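Local coordinates for DNA repair protein rhp9/CRB2 (Schizosaccharomyces pombe, PDB 2FHD), which probably recognises methylated histone H4 through its tandem tudor domains as part of DNA repair, at residues Tyr24-Val32 with Tyr42-Thr53; Ala97-Leu108 with Thr116-Val124. All blocks are in the same frame, centred on the assembly; numbering follows the deposited sequence.

The two tudor domains share one strand order in their five-stranded antiparallel sheets. Contact 1 holds the second and third strands of the first domain, contact 2 the third and fourth of the second, with the 3-10 turn and last strand. Their centres lie about 17 Å apart, on opposite sides of the chain's centre, yet they touch where Y24 and P25 pack on S120, I122 and Y123. Both are partly buried. Contact 1 is mainly strand against strand, its register shifted by one at a bulge, with an apolar inner face and a more mixed face on which a lysine binds a phosphate ion. In contact 2 an isoleucine closes against backbone carbonyls, while T116 lies at the surface.

Contact 1. Residues Tyr24-Val32 with Tyr42-Thr53. With PO4 (phosphate ion), chain E.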
ATOM      1  N   TYR A  24      19.416  -0.645   6.884  1.00 23.90           N
ATOM      2  CA  TYR A  24      19.488  -0.154   5.516  1.00 24.02           C
ATOM      3  C   TYR A  24      18.985   1.275   5.425  1.00 23.57           C
ATOM      4  O   TYR A  24      18.216   1.710   6.304  1.00 24.01           O
ATOM      5  CB  TYR A  24      18.647  -1.022   4.574  1.00 24.00           C
ATOM      6  CG  TYR A  24      19.166  -2.409   4.337  1.00 24.91           C
ATOM      7  CD1 TYR A  24      20.111  -2.682   3.375  1.00 28.63           C
ATOM      8  CD2 TYR A  24      18.676  -3.475   5.069  1.00 31.38           C
ATOM      9  CE1 TYR A  24      20.594  -4.015   3.183  1.00 27.27           C
ATOM     10  CE2 TYR A  24      19.099  -4.752   4.881  1.00 29.09           C
ATOM     11  CZ  TYR A  24      20.062  -5.038   3.949  1.00 28.46           C
ATOM     12  OH  TYR A  24      20.436  -6.397   3.786  1.00 30.95           O
ATOM     13  N   PRO A  25      19.326   1.980   4.324  1.00 23.58           N
ATOM     14  CA  PRO A  25      18.732   3.327   4.027  1.00 22.32           C
ATOM     15  C   PRO A  25      17.182   3.263   3.890  1.00 22.91           C
ATOM     16  O   PRO A  25      16.643   2.373   3.244  1.00 21.74           O
ATOM     17  CB  PRO A  25      19.416   3.724   2.694  1.00 21.46           C
ATOM     18  CG  PRO A  25      20.742   2.952   2.682  1.00 22.42           C
ATOM     19  CD  PRO A  25      20.306   1.585   3.277  1.00 23.09           C
ATOM     20  N   ALA A  26      16.459   4.210   4.483  1.00 22.92           N
ATOM     21  CA  ALA A  26      15.021   4.183   4.347  1.00 21.52           C
ATOM     22  C   ALA A  26      14.619   5.641   4.504  1.00 22.67           C
ATOM     23  O   ALA A  26      15.462   6.507   4.843  1.00 23.69           O
ATOM     24  CB  ALA A  26      14.470   3.358   5.433  1.00 19.78           C
ATOM     25  N   THR A  27      13.343   5.914   4.281  1.00 23.43           N
ATOM     26  CA  THR A  27      12.701   7.175   4.606  1.00 24.43           C
ATOM     27  C   THR A  27      11.759   7.008   5.815  1.00 24.29           C
ATOM     28  O   THR A  27      10.932   6.080   5.872  1.00 23.74           O
ATOM     29  CB  THR A  27      11.931   7.572   3.367  1.00 25.74           C
ATOM     30  OG1 THR A  27      12.889   7.741   2.307  1.00 27.15           O
ATOM     31  CG2 THR A  27      11.159   8.916   3.534  1.00 27.87           C
ATOM     32  N   LEU A  28      11.937   7.853   6.826  1.00 24.82           N
ATOM     33  CA  LEU A  28      10.968   7.986   7.919  1.00 24.28           C
ATOM     34  C   LEU A  28       9.635   8.592   7.368  1.00 24.17           C
ATOM     35  O   LEU A  28       9.604   9.738   6.886  1.00 23.00           O
ATOM     36  CB  LEU A  28      11.535   8.860   9.058  1.00 25.19           C
ATOM     37  CG  LEU A  28      10.674   9.097  10.323  1.00 25.87           C
ATOM     38  CD1 LEU A  28      10.036   7.800  10.772  1.00 28.58           C
ATOM     39  CD2 LEU A  28      11.403   9.821  11.489  1.00 26.52           C
ATOM     40  N   VAL A  29       8.580   7.796   7.443  1.00 22.74           N
ATOM     41  CA  VAL A  29       7.329   8.082   6.807  1.00 25.55           C
ATOM     42  C   VAL A  29       6.357   8.773   7.813  1.00 26.82           C
ATOM     43  O   VAL A  29       5.711   9.789   7.487  1.00 29.32           O
ATOM     44  CB  VAL A  29       6.715   6.748   6.180  1.00 26.12           C
ATOM     45  CG1 VAL A  29       5.307   6.999   5.720  1.00 30.94           C
ATOM     46  CG2 VAL A  29       7.469   6.271   5.000  1.00 23.68           C
ATOM     47  N   ALA A  30       6.313   8.282   9.056  1.00 26.48           N
ATOM     48  CA  ALA A  30       5.364   8.737  10.039  1.00 26.21           C
ATOM     49  C   ALA A  30       5.672   8.090  11.395  1.00 26.78           C
ATOM     50  O   ALA A  30       6.076   6.915  11.434  1.00 26.95           O
ATOM     51  CB  ALA A  30       3.960   8.331   9.604  1.00 26.89           C
ATOM     52  N   PRO A  31       5.355   8.809  12.514  1.00 27.20           N
ATOM     53  CA  PRO A  31       5.315   8.206  13.840  1.00 26.28           C
ATOM     54  C   PRO A  31       4.098   7.267  13.908  1.00 28.68           C
ATOM     55  O   PRO A  31       3.072   7.459  13.215  1.00 28.98           O
ATOM     56  CB  PRO A  31       5.151   9.420  14.766  1.00 27.64           C
ATOM     57  CG  PRO A  31       4.294  10.444  13.889  1.00 26.70           C
ATOM     58  CD  PRO A  31       4.902  10.244  12.505  1.00 26.29           C
ATOM     59  N   VAL A  32       4.211   6.230  14.715  1.00 29.38           N
ATOM     60  CA  VAL A  32       3.149   5.268  14.905  1.00 29.77           C
ATOM     61  C   VAL A  32       2.842   5.196  16.431  1.00 31.05           C
ATOM     62  O   VAL A  32       3.770   5.076  17.302  1.00 31.37           O
ATOM     63  CB  VAL A  32       3.597   3.848  14.410  1.00 30.86           C
ATOM     64  CG1 VAL A  32       2.492   2.770  14.554  1.00 29.52           C
ATOM     65  CG2 VAL A  32       4.019   3.909  12.940  1.00 30.94           C
ATOM     66  N   TYR A  42       7.877   3.911  14.591  1.00 31.58           N
ATOM     67  CA  TYR A  42       8.164   4.604  13.299  1.00 29.62           C
ATOM     68  C   TYR A  42       7.851   3.818  12.067  1.00 28.08           C
ATOM     69  O   TYR A  42       8.292   2.681  11.912  1.00 27.18           O
ATOM     70  CB  TYR A  42       9.623   5.099  13.218  1.00 29.88           C
ATOM     71  CG  TYR A  42       9.877   6.034  14.328  1.00 28.36           C
ATOM     72  CD1 TYR A  42       9.373   7.352  14.282  1.00 28.81           C
ATOM     73  CD2 TYR A  42      10.498   5.585  15.489  1.00 29.56           C
ATOM     74  CE1 TYR A  42       9.544   8.231  15.378  1.00 28.94           C
ATOM     75  CE2 TYR A  42      10.680   6.455  16.606  1.00 28.42           C
ATOM     76  CZ  TYR A  42      10.217   7.767  16.532  1.00 29.80           C
ATOM     77  OH  TYR A  42      10.356   8.600  17.640  1.00 30.83           O
ATOM     78  N   LYS A  43       7.031   4.402  11.205  1.00 25.79           N
ATOM     79  CA  LYS A  43       6.859   3.762   9.971  1.00 25.42           C
ATOM     80  C   LYS A  43       7.999   4.282   9.073  1.00 24.29           C
ATOM     81  O   LYS A  43       8.224   5.488   8.946  1.00 23.14           O
ATOM     82  CB  LYS A  43       5.458   3.966   9.333  1.00 27.01           C
ATOM     83  CG  LYS A  43       5.368   3.204   7.985  1.00 28.85           C
ATOM     84  CD  LYS A  43       4.004   2.713   7.729  1.00 39.36           C
ATOM     85  CE  LYS A  43       3.481   3.273   6.399  1.00 41.68           C
ATOM     86  NZ  LYS A  43       2.144   2.627   6.049  1.00 47.06           N
ATOM     87  N   VAL A  44       8.645   3.331   8.419  1.00 21.75           N
ATOM     88  CA  VAL A  44       9.816   3.583   7.621  1.00 22.59           C
ATOM     89  C   VAL A  44       9.593   2.854   6.284  1.00 23.08           C
ATOM     90  O   VAL A  44       8.919   1.838   6.219  1.00 21.96           O
ATOM     91  CB  VAL A  44      10.979   3.058   8.506  1.00 22.28           C
ATOM     92  CG1 VAL A  44      11.602   1.814   8.045  1.00 19.54           C
ATOM     93  CG2 VAL A  44      11.781   4.148   9.269  1.00 18.49           C
ATOM     94  N   GLN A  45      10.128   3.434   5.204  1.00 25.29           N
ATOM     95  CA  GLN A  45      10.118   2.821   3.851  1.00 24.54           C
ATOM     96  C   GLN A  45      11.554   2.527   3.294  1.00 25.03           C
ATOM     97  O   GLN A  45      12.365   3.389   3.168  1.00 23.89           O
ATOM     98  CB  GLN A  45       9.368   3.738   2.897  1.00 23.60           C
ATOM     99  CG  GLN A  45       8.943   3.047   1.649  1.00 25.19           C
ATOM    100  CD  GLN A  45       8.079   3.946   0.749  1.00 30.51           C
ATOM    101  OE1 GLN A  45       8.247   5.173   0.670  1.00 30.93           O
ATOM    102  NE2 GLN A  45       7.160   3.324   0.069  1.00 31.83           N
ATOM    103  N   PHE A  46      11.839   1.281   2.943  1.00 26.51           N
ATOM    104  CA  PHE A  46      13.112   0.929   2.335  1.00 26.44           C
ATOM    105  C   PHE A  46      13.111   1.355   0.851  1.00 28.05           C
ATOM    106  O   PHE A  46      12.077   1.792   0.309  1.00 28.55           O
ATOM    107  CB  PHE A  46      13.334  -0.561   2.586  1.00 24.60           C
ATOM    108  CG  PHE A  46      13.582  -0.848   4.032  1.00 25.48           C
ATOM    109  CD1 PHE A  46      14.818  -0.476   4.626  1.00 21.32           C
ATOM    110  CD2 PHE A  46      12.552  -1.354   4.855  1.00 27.65           C
ATOM    111  CE1 PHE A  46      15.057  -0.717   5.987  1.00 23.31           C
ATOM    112  CE2 PHE A  46      12.777  -1.594   6.260  1.00 26.81           C
ATOM    113  CZ  PHE A  46      14.034  -1.286   6.811  1.00 26.18           C
ATOM    114  N   ASP A  47      14.260   1.278   0.234  1.00 28.04           N
ATOM    115  CA  ASP A  47      14.476   1.870  -1.100  1.00 30.66           C
ATOM    116  C   ASP A  47      13.803   0.979  -2.185  1.00 31.50           C
ATOM    117  O   ASP A  47      13.546   1.456  -3.286  1.00 30.87           O
ATOM    118  CB  ASP A  47      15.992   2.149  -1.366  1.00 28.64           C
ATOM    119  CG  ASP A  47      16.535   3.338  -0.505  1.00 31.45           C
ATOM    120  OD1 ASP A  47      15.696   4.088   0.086  1.00 33.05           O
ATOM    121  OD2 ASP A  47      17.790   3.552  -0.406  1.00 33.09           O
ATOM    122  N   ASP A  48      13.461  -0.272  -1.843  1.00 31.53           N
ATOM    123  CA  ASP A  48      12.604  -1.081  -2.723  1.00 32.94           C
ATOM    124  C   ASP A  48      11.102  -0.831  -2.460  1.00 34.24           C
ATOM    125  O   ASP A  48      10.276  -1.587  -2.940  1.00 36.49           O
ATOM    126  CB  ASP A  48      12.877  -2.542  -2.585  1.00 31.86           C
ATOM    127  CG  ASP A  48      12.555  -3.060  -1.188  1.00 38.24           C
ATOM    128  OD1 ASP A  48      11.845  -2.401  -0.387  1.00 38.90           O
ATOM    129  OD2 ASP A  48      12.979  -4.185  -0.875  1.00 43.47           O
ATOM    130  N   ALA A  49      10.760   0.240  -1.747  1.00 33.66           N
ATOM    131  CA  ALA A  49       9.411   0.574  -1.316  1.00 34.10           C
ATOM    132  C   ALA A  49       8.742  -0.289  -0.250  1.00 33.67           C
ATOM    133  O   ALA A  49       7.662   0.013   0.147  1.00 34.68           O
ATOM    134  CB  ALA A  49       8.420   0.951  -2.528  1.00 33.78           C
ATOM    135  N   THR A  50       9.368  -1.339   0.223  1.00 34.09           N
ATOM    136  CA  THR A  50       8.893  -2.052   1.416  1.00 35.31           C
ATOM    137  C   THR A  50       8.790  -1.130   2.634  1.00 34.83           C
ATOM    138  O   THR A  50       9.704  -0.325   2.921  1.00 33.87           O
ATOM    139  CB  THR A  50       9.830  -3.182   1.785  1.00 35.51           C
ATOM    140  OG1 THR A  50       9.835  -4.099   0.697  1.00 42.17           O
ATOM    141  CG2 THR A  50       9.301  -3.971   3.028  1.00 40.96           C
HETATM  142  N   MSE A  51       7.706  -1.329   3.362  1.00 33.77           N
HETATM  143  CA  MSE A  51       7.246  -0.526   4.459  1.00 35.41           C
HETATM  144  C   MSE A  51       7.457  -1.347   5.754  1.00 33.52           C
HETATM  145  O   MSE A  51       7.181  -2.558   5.788  1.00 31.61           O
HETATM  146  CB  MSE A  51       5.732  -0.374   4.228  1.00 38.07           C
HETATM  147  CG  MSE A  51       5.066   0.888   4.436  1.00 45.35           C
HETATM  148 SE   MSE A  51       5.830   2.557   3.778  1.00 68.24          SE
HETATM  149  CE  MSE A  51       4.469   3.208   2.247  1.00 52.56           C
ATOM    150  N   SER A  52       7.888  -0.708   6.838  1.00 30.33           N
ATOM    151  CA  SER A  52       8.053  -1.434   8.075  1.00 28.01           C
ATOM    152  C   SER A  52       7.883  -0.518   9.280  1.00 27.07           C
ATOM    153  O   SER A  52       8.101   0.668   9.183  1.00 27.86           O
ATOM    154  CB  SER A  52       9.443  -2.046   8.074  1.00 27.65           C
ATOM    155  OG  SER A  52       9.583  -2.881   9.175  1.00 32.08           O
ATOM    156  N   THR A  53       7.462  -1.059  10.409  1.00 26.21           N
ATOM    157  CA  THR A  53       7.306  -0.294  11.653  1.00 26.75           C
ATOM    158  C   THR A  53       8.363  -0.726  12.694  1.00 25.95           C
ATOM    159  O   THR A  53       8.457  -1.926  12.954  1.00 26.29           O
ATOM    160  CB  THR A  53       5.900  -0.503  12.231  1.00 26.99           C
ATOM    161  OG1 THR A  53       4.990  -0.028  11.246  1.00 29.60           O
ATOM    162  CG2 THR A  53       5.654   0.419  13.513  1.00 24.97           C
TER
HETATM  163  P   PO4 E 306      -0.013   1.032   4.011  1.00123.21           P
HETATM  164  O1  PO4 E 306      -0.494   1.730   5.271  1.00122.61           O
HETATM  165  O2  PO4 E 306      -0.662   1.636   2.781  1.00122.23           O
HETATM  166  O3  PO4 E 306       1.492   1.160   3.854  1.00121.98           O
HETATM  167  O4  PO4 E 306      -0.408  -0.423   4.142  1.00122.55           O
HETATM  168  O   HOH W   1      16.924   0.415   1.563  1.00 26.03           O
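V29 and A30 together face K43, a classic beta bulge in the antiparallel pairing of 24-32 with 42-46. V29 N donates to K43 O at 2.8 Å, while A30 N makes a weak bond to the same oxygen. K43 N answers with a nearly linear approach to the carbonyl of A30, the C=O...N angle being 173°. Further along, T27 and Q45 exchange two backbone bonds.

The K43 side chain is worth following outward. Its CB lies 3.9 Å from V32 CG2, close to the A30 carbonyl as well. With CG anti to the backbone N (chi1 -179°), the chain starts past V29, whose CB is 4.2 Å from K43 CG. Bends at chi2 and chi3 then carry it off the sheet: CE comes near the phosphate, and NZ donates to PO4 O3 at 2.7 Å. The ion, probably from the crystallisation liquor, also lies beside CG of selenomethionine M51.

On the other face L28 CD1 reaches obliquely across to Y42 and meets its CD1 at 3.6 Å. A26 CB is 3.9 Å from F46 CD1, and Y24 CB touches the same ring. Beyond F46 the chain enters a type I turn to A49, where D48 OD1 accepts from both T50 N and T50 OG1. Water 1 ties P25 O to D47 N. V32 CG2 meets T53 CG2 tip to tip at 3.9 Å, which brings in the following strand.

In the first tudor domain, strand 41-46 runs between 23-32 and 51-55. A26 and V44 pack on V12 of strand 11-15, V44 and Y42 also cover I59 of strand 59-61, and R11 of strand 11-15 hydrogen-bonds the T27 hydroxyl and forms a salt bridge with D47.

Contact 2. Residues Ala97-Leu108 with Thr116-Val124; sequences AVDALNNDMVIL and TVPISTIYV
V106 and V117 form the hydrogen-bonded pair between 105-108 and 116-118, two antiparallel strands whose axes make an angle of 142°. V106 N donates to V117 O at 2.7 Å in an almost straight bond (178° at the hydrogen), and V117 N returns one to V106 O. Past the strand end I119 N bonds D104 O at 3.0 Å from above the carbonyl plane; water 2 donates to that same oxygen and to A97 O.

I119 presses into the curve of 97-106. Its CG2 sits 3.3 Å from A97 O and also near N103 O, while CD1 turns the other way to V106 CB at 4.0 Å. An alanine here would lack CG1, CG2 and CD1 and is likely to open a gap between the A97 and N103 carbonyls and V106. V106 CG1, placed between its own N and carbonyl carbon (chi1 61°), meets I122 CD1 at 3.8 Å, the two side chains crossing near a right angle. L108 CD1 closes on V117 CG1 at 4.1 Å. In the preceding turn D99 OD1 accepts from L101 N and N103 N on opposite faces of its carboxylate.

A hairpin followed by a 3-10 turn into a short final strand, here 122-123 beside 69-72, is the SH3-like barrel layout of tudor domains.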
ATOM      1  N   ALA A  97      18.600   8.171  -3.421  1.00 29.27           N
ATOM      2  CA  ALA A  97      19.996   8.447  -3.821  1.00 27.39           C
ATOM      3  C   ALA A  97      20.755   9.187  -2.716  1.00 27.26           C
ATOM      4  O   ALA A  97      21.962   9.117  -2.709  1.00 25.83           O
ATOM      5  CB  ALA A  97      20.058   9.275  -5.159  1.00 24.85           C
ATOM      6  N   VAL A  98      20.049   9.840  -1.759  1.00 27.47           N
ATOM      7  CA  VAL A  98      20.691  10.716  -0.744  1.00 25.95           C
ATOM      8  C   VAL A  98      20.581  10.219   0.710  1.00 26.90           C
ATOM      9  O   VAL A  98      19.821   9.320   1.004  1.00 27.69           O
ATOM     10  CB  VAL A  98      20.128  12.124  -0.850  1.00 26.58           C
ATOM     11  CG1 VAL A  98      20.314  12.599  -2.231  1.00 23.57           C
ATOM     12  CG2 VAL A  98      18.575  12.174  -0.493  1.00 25.30           C
ATOM     13  N   ASP A  99      21.337  10.816   1.631  1.00 27.15           N
ATOM     14  CA  ASP A  99      21.200  10.589   3.051  1.00 25.66           C
ATOM     15  C   ASP A  99      20.548  11.840   3.661  1.00 25.78           C
ATOM     16  O   ASP A  99      20.043  12.716   2.918  1.00 26.61           O
ATOM     17  CB  ASP A  99      22.586  10.312   3.643  1.00 26.77           C
ATOM     18  CG  ASP A  99      23.538  11.558   3.614  1.00 30.99           C
ATOM     19  OD1 ASP A  99      23.174  12.661   3.082  1.00 31.66           O
ATOM     20  OD2 ASP A  99      24.649  11.436   4.188  1.00 33.31           O
ATOM     21  N   ALA A 100      20.602  11.969   4.990  1.00 24.60           N
ATOM     22  CA  ALA A 100      19.870  12.997   5.697  1.00 24.99           C
ATOM     23  C   ALA A 100      20.454  14.397   5.493  1.00 25.75           C
ATOM     24  O   ALA A 100      19.847  15.398   5.886  1.00 25.52           O
ATOM     25  CB  ALA A 100      19.760  12.685   7.186  1.00 22.78           C
ATOM     26  N   LEU A 101      21.640  14.491   4.926  1.00 27.00           N
ATOM     27  CA  LEU A 101      22.186  15.838   4.669  1.00 29.28           C
ATOM     28  C   LEU A 101      22.205  16.123   3.151  1.00 28.63           C
ATOM     29  O   LEU A 101      22.801  17.090   2.681  1.00 29.08           O
ATOM     30  CB  LEU A 101      23.613  15.909   5.201  1.00 30.96           C
ATOM     31  CG  LEU A 101      23.868  15.624   6.677  1.00 33.80           C
ATOM     32  CD1 LEU A 101      25.346  15.451   6.738  1.00 34.09           C
ATOM     33  CD2 LEU A 101      23.363  16.865   7.493  1.00 36.13           C
ATOM     34  N   ASN A 102      21.542  15.268   2.385  1.00 27.87           N
ATOM     35  CA  ASN A 102      21.468  15.465   0.946  1.00 27.99           C
ATOM     36  C   ASN A 102      22.786  15.135   0.214  1.00 28.55           C
ATOM     37  O   ASN A 102      22.963  15.552  -0.916  1.00 29.22           O
ATOM     38  CB  ASN A 102      21.036  16.880   0.629  1.00 28.65           C
ATOM     39  CG  ASN A 102      20.084  16.939  -0.528  1.00 29.28           C
ATOM     40  OD1 ASN A 102      19.559  15.915  -0.985  1.00 29.70           O
ATOM     41  ND2 ASN A 102      19.830  18.136  -0.996  1.00 30.33           N
ATOM     42  N   ASN A 103      23.692  14.380   0.861  1.00 27.71           N
ATOM     43  CA  ASN A 103      24.761  13.743   0.166  1.00 28.89           C
ATOM     44  C   ASN A 103      24.311  12.544  -0.608  1.00 28.60           C
ATOM     45  O   ASN A 103      23.371  11.851  -0.310  1.00 29.72           O
ATOM     46  CB  ASN A 103      25.967  13.330   1.071  1.00 28.33           C
ATOM     47  CG  ASN A 103      26.464  14.474   1.916  1.00 30.55           C
ATOM     48  OD1 ASN A 103      26.841  15.518   1.376  1.00 29.02           O
ATOM     49  ND2 ASN A 103      26.423  14.308   3.261  1.00 27.15           N
ATOM     50  N   ASP A 104      25.194  12.211  -1.487  1.00 29.27           N
ATOM     51  CA  ASP A 104      25.008  11.385  -2.612  1.00 28.15           C
ATOM     52  C   ASP A 104      26.050  10.277  -2.698  1.00 26.15           C
ATOM     53  O   ASP A 104      25.801   9.206  -3.246  1.00 24.83           O
ATOM     54  CB  ASP A 104      25.492  12.410  -3.676  1.00 32.58           C
ATOM     55  CG  ASP A 104      25.069  12.053  -4.872  1.00 32.96           C
ATOM     56  OD1 ASP A 104      24.091  11.251  -4.721  1.00 41.92           O
ATOM     57  OD2 ASP A 104      25.692  12.420  -5.829  1.00 34.23           O
HETATM   58  N   MSE A 105      27.282  10.628  -2.293  1.00 25.06           N
HETATM   59  CA  MSE A 105      28.479   9.787  -2.510  1.00 26.87           C
HETATM   60  C   MSE A 105      29.161   9.584  -1.178  1.00 26.37           C
HETATM   61  O   MSE A 105      29.166  10.448  -0.309  1.00 25.09           O
HETATM   62  CB  MSE A 105      29.510  10.438  -3.473  1.00 28.16           C
HETATM   63  CG  MSE A 105      28.956  10.679  -4.897  1.00 33.93           C
HETATM   64 SE   MSE A 105      28.816   8.945  -5.797  1.00 53.22          SE
HETATM   65  CE  MSE A 105      26.870   8.999  -6.644  1.00 39.70           C
ATOM     66  N   VAL A 106      29.784   8.433  -1.032  1.00 25.77           N
ATOM     67  CA  VAL A 106      30.648   8.265   0.110  1.00 24.43           C
ATOM     68  C   VAL A 106      31.992   7.635  -0.291  1.00 24.30           C
ATOM     69  O   VAL A 106      32.040   6.710  -1.104  1.00 26.93           O
ATOM     70  CB  VAL A 106      29.910   7.455   1.232  1.00 22.97           C
ATOM     71  CG1 VAL A 106      29.535   6.111   0.733  1.00 17.21           C
ATOM     72  CG2 VAL A 106      30.768   7.400   2.519  1.00 18.98           C
ATOM     73  N   ILE A 107      33.059   8.129   0.292  1.00 23.86           N
ATOM     74  CA  ILE A 107      34.366   7.493   0.204  1.00 24.95           C
ATOM     75  C   ILE A 107      34.635   6.571   1.448  1.00 24.17           C
ATOM     76  O   ILE A 107      34.528   6.986   2.626  1.00 24.40           O
ATOM     77  CB  ILE A 107      35.483   8.591   0.091  1.00 24.45           C
ATOM     78  CG1 ILE A 107      35.192   9.578  -1.028  1.00 24.13           C
ATOM     79  CG2 ILE A 107      36.907   7.938  -0.006  1.00 25.39           C
ATOM     80  CD1 ILE A 107      36.105  10.895  -0.889  1.00 27.19           C
ATOM     81  N   LEU A 108      34.972   5.323   1.145  1.00 25.21           N
ATOM     82  CA  LEU A 108      35.177   4.199   2.058  1.00 24.38           C
ATOM     83  C   LEU A 108      36.618   3.716   1.993  1.00 26.45           C
ATOM     84  O   LEU A 108      37.194   3.698   0.912  1.00 28.27           O
ATOM     85  CB  LEU A 108      34.315   3.066   1.600  1.00 21.71           C
ATOM     86  CG  LEU A 108      32.828   3.368   1.715  1.00 22.49           C
ATOM     87  CD1 LEU A 108      32.004   2.141   1.327  1.00 21.19           C
ATOM     88  CD2 LEU A 108      32.487   3.837   3.147  1.00 17.39           C
ATOM     89  N   THR A 116      35.261   5.180  -3.926  1.00 25.75           N
ATOM     90  CA  THR A 116      34.128   6.107  -3.886  1.00 25.80           C
ATOM     91  C   THR A 116      32.884   5.357  -4.347  1.00 27.27           C
ATOM     92  O   THR A 116      32.940   4.687  -5.362  1.00 28.97           O
ATOM     93  CB  THR A 116      34.354   7.283  -4.785  1.00 26.48           C
ATOM     94  OG1 THR A 116      35.446   8.024  -4.280  1.00 26.59           O
ATOM     95  CG2 THR A 116      33.130   8.191  -4.830  1.00 24.96           C
ATOM     96  N   VAL A 117      31.786   5.433  -3.589  1.00 26.71           N
ATOM     97  CA  VAL A 117      30.613   4.613  -3.876  1.00 25.40           C
ATOM     98  C   VAL A 117      29.331   5.471  -3.626  1.00 24.02           C
ATOM     99  O   VAL A 117      29.403   6.463  -2.879  1.00 24.55           O
ATOM    100  CB  VAL A 117      30.765   3.390  -2.945  1.00 27.56           C
ATOM    101  CG1 VAL A 117      29.688   3.262  -1.894  1.00 24.59           C
ATOM    102  CG2 VAL A 117      31.245   2.077  -3.678  1.00 23.28           C
ATOM    103  N   PRO A 118      28.199   5.150  -4.286  1.00 22.47           N
ATOM    104  CA  PRO A 118      26.964   5.868  -3.936  1.00 22.32           C
ATOM    105  C   PRO A 118      26.534   5.553  -2.508  1.00 23.69           C
ATOM    106  O   PRO A 118      26.636   4.407  -2.079  1.00 24.63           O
ATOM    107  CB  PRO A 118      25.924   5.338  -4.920  1.00 20.81           C
ATOM    108  CG  PRO A 118      26.762   4.798  -6.135  1.00 23.15           C
ATOM    109  CD  PRO A 118      27.977   4.165  -5.373  1.00 22.43           C
ATOM    110  N   ILE A 119      26.100   6.579  -1.777  1.00 24.59           N
ATOM    111  CA  ILE A 119      25.642   6.515  -0.389  1.00 26.06           C
ATOM    112  C   ILE A 119      24.430   5.492  -0.302  1.00 28.02           C
ATOM    113  O   ILE A 119      24.291   4.743   0.717  1.00 28.91           O
ATOM    114  CB  ILE A 119      25.285   8.021   0.014  1.00 26.61           C
ATOM    115  CG1 ILE A 119      25.954   8.590   1.304  1.00 27.19           C
ATOM    116  CG2 ILE A 119      23.855   8.343  -0.172  1.00 24.46           C
ATOM    117  CD1 ILE A 119      26.013   7.682   2.297  1.00 33.36           C
ATOM    118  N   SER A 120      23.610   5.380  -1.362  1.00 26.75           N
ATOM    119  CA  SER A 120      22.426   4.457  -1.355  1.00 27.38           C
ATOM    120  C   SER A 120      22.779   2.967  -1.246  1.00 27.21           C
ATOM    121  O   SER A 120      21.913   2.121  -0.932  1.00 28.87           O
ATOM    122  CB  SER A 120      21.599   4.610  -2.633  1.00 27.66           C
ATOM    123  OG  SER A 120      22.330   4.187  -3.813  1.00 31.86           O
ATOM    124  N   THR A 121      24.060   2.667  -1.440  1.00 24.83           N
ATOM    125  CA  THR A 121      24.660   1.304  -1.459  1.00 23.86           C
ATOM    126  C   THR A 121      25.094   0.870   0.002  1.00 24.58           C
ATOM    127  O   THR A 121      25.356  -0.284   0.304  1.00 25.34           O
ATOM    128  CB  THR A 121      25.854   1.503  -2.468  1.00 24.34           C
ATOM    129  OG1 THR A 121      25.715   0.788  -3.707  1.00 28.90           O
ATOM    130  CG2 THR A 121      27.138   1.581  -1.887  1.00 13.83           C
ATOM    131  N   ILE A 122      25.132   1.813   0.922  1.00 24.60           N
ATOM    132  CA  ILE A 122      25.461   1.513   2.307  1.00 25.54           C
ATOM    133  C   ILE A 122      24.508   0.579   3.003  1.00 26.44           C
ATOM    134  O   ILE A 122      23.279   0.660   2.855  1.00 26.65           O
ATOM    135  CB  ILE A 122      25.590   2.841   3.121  1.00 25.60           C
ATOM    136  CG1 ILE A 122      26.731   3.680   2.534  1.00 25.32           C
ATOM    137  CG2 ILE A 122      25.754   2.638   4.664  1.00 24.70           C
ATOM    138  CD1 ILE A 122      28.154   3.075   2.629  1.00 29.51           C
ATOM    139  N   TYR A 123      25.068  -0.302   3.825  1.00 26.74           N
ATOM    140  CA  TYR A 123      24.255  -1.034   4.797  1.00 25.07           C
ATOM    141  C   TYR A 123      25.138  -1.306   5.975  1.00 24.83           C
ATOM    142  O   TYR A 123      26.363  -1.187   5.864  1.00 25.06           O
ATOM    143  CB  TYR A 123      23.640  -2.297   4.223  1.00 25.65           C
ATOM    144  CG  TYR A 123      24.626  -3.404   3.824  1.00 25.96           C
ATOM    145  CD1 TYR A 123      24.803  -4.529   4.621  1.00 21.36           C
ATOM    146  CD2 TYR A 123      25.378  -3.311   2.634  1.00 23.72           C
ATOM    147  CE1 TYR A 123      25.700  -5.564   4.255  1.00 21.65           C
ATOM    148  CE2 TYR A 123      26.278  -4.332   2.258  1.00 24.90           C
ATOM    149  CZ  TYR A 123      26.415  -5.460   3.070  1.00 25.81           C
ATOM    150  OH  TYR A 123      27.294  -6.469   2.676  1.00 31.16           O
ATOM    151  N   VAL A 124      24.530  -1.573   7.134  1.00 24.17           N
ATOM    152  CA  VAL A 124      25.276  -1.530   8.385  1.00 22.22           C
ATOM    153  C   VAL A 124      24.920  -2.674   9.306  1.00 23.05           C
ATOM    154  O   VAL A 124      23.736  -2.981   9.510  1.00 22.45           O
ATOM    155  CB  VAL A 124      25.151  -0.153   9.127  1.00 22.24           C
ATOM    156  CG1 VAL A 124      26.298  -0.019  10.156  1.00 20.95           C
ATOM    157  CG2 VAL A 124      25.262   0.992   8.156  1.00 17.98           C
TER
HETATM  158  O   HOH W   2      23.664   7.615  -3.828  1.00 30.22           O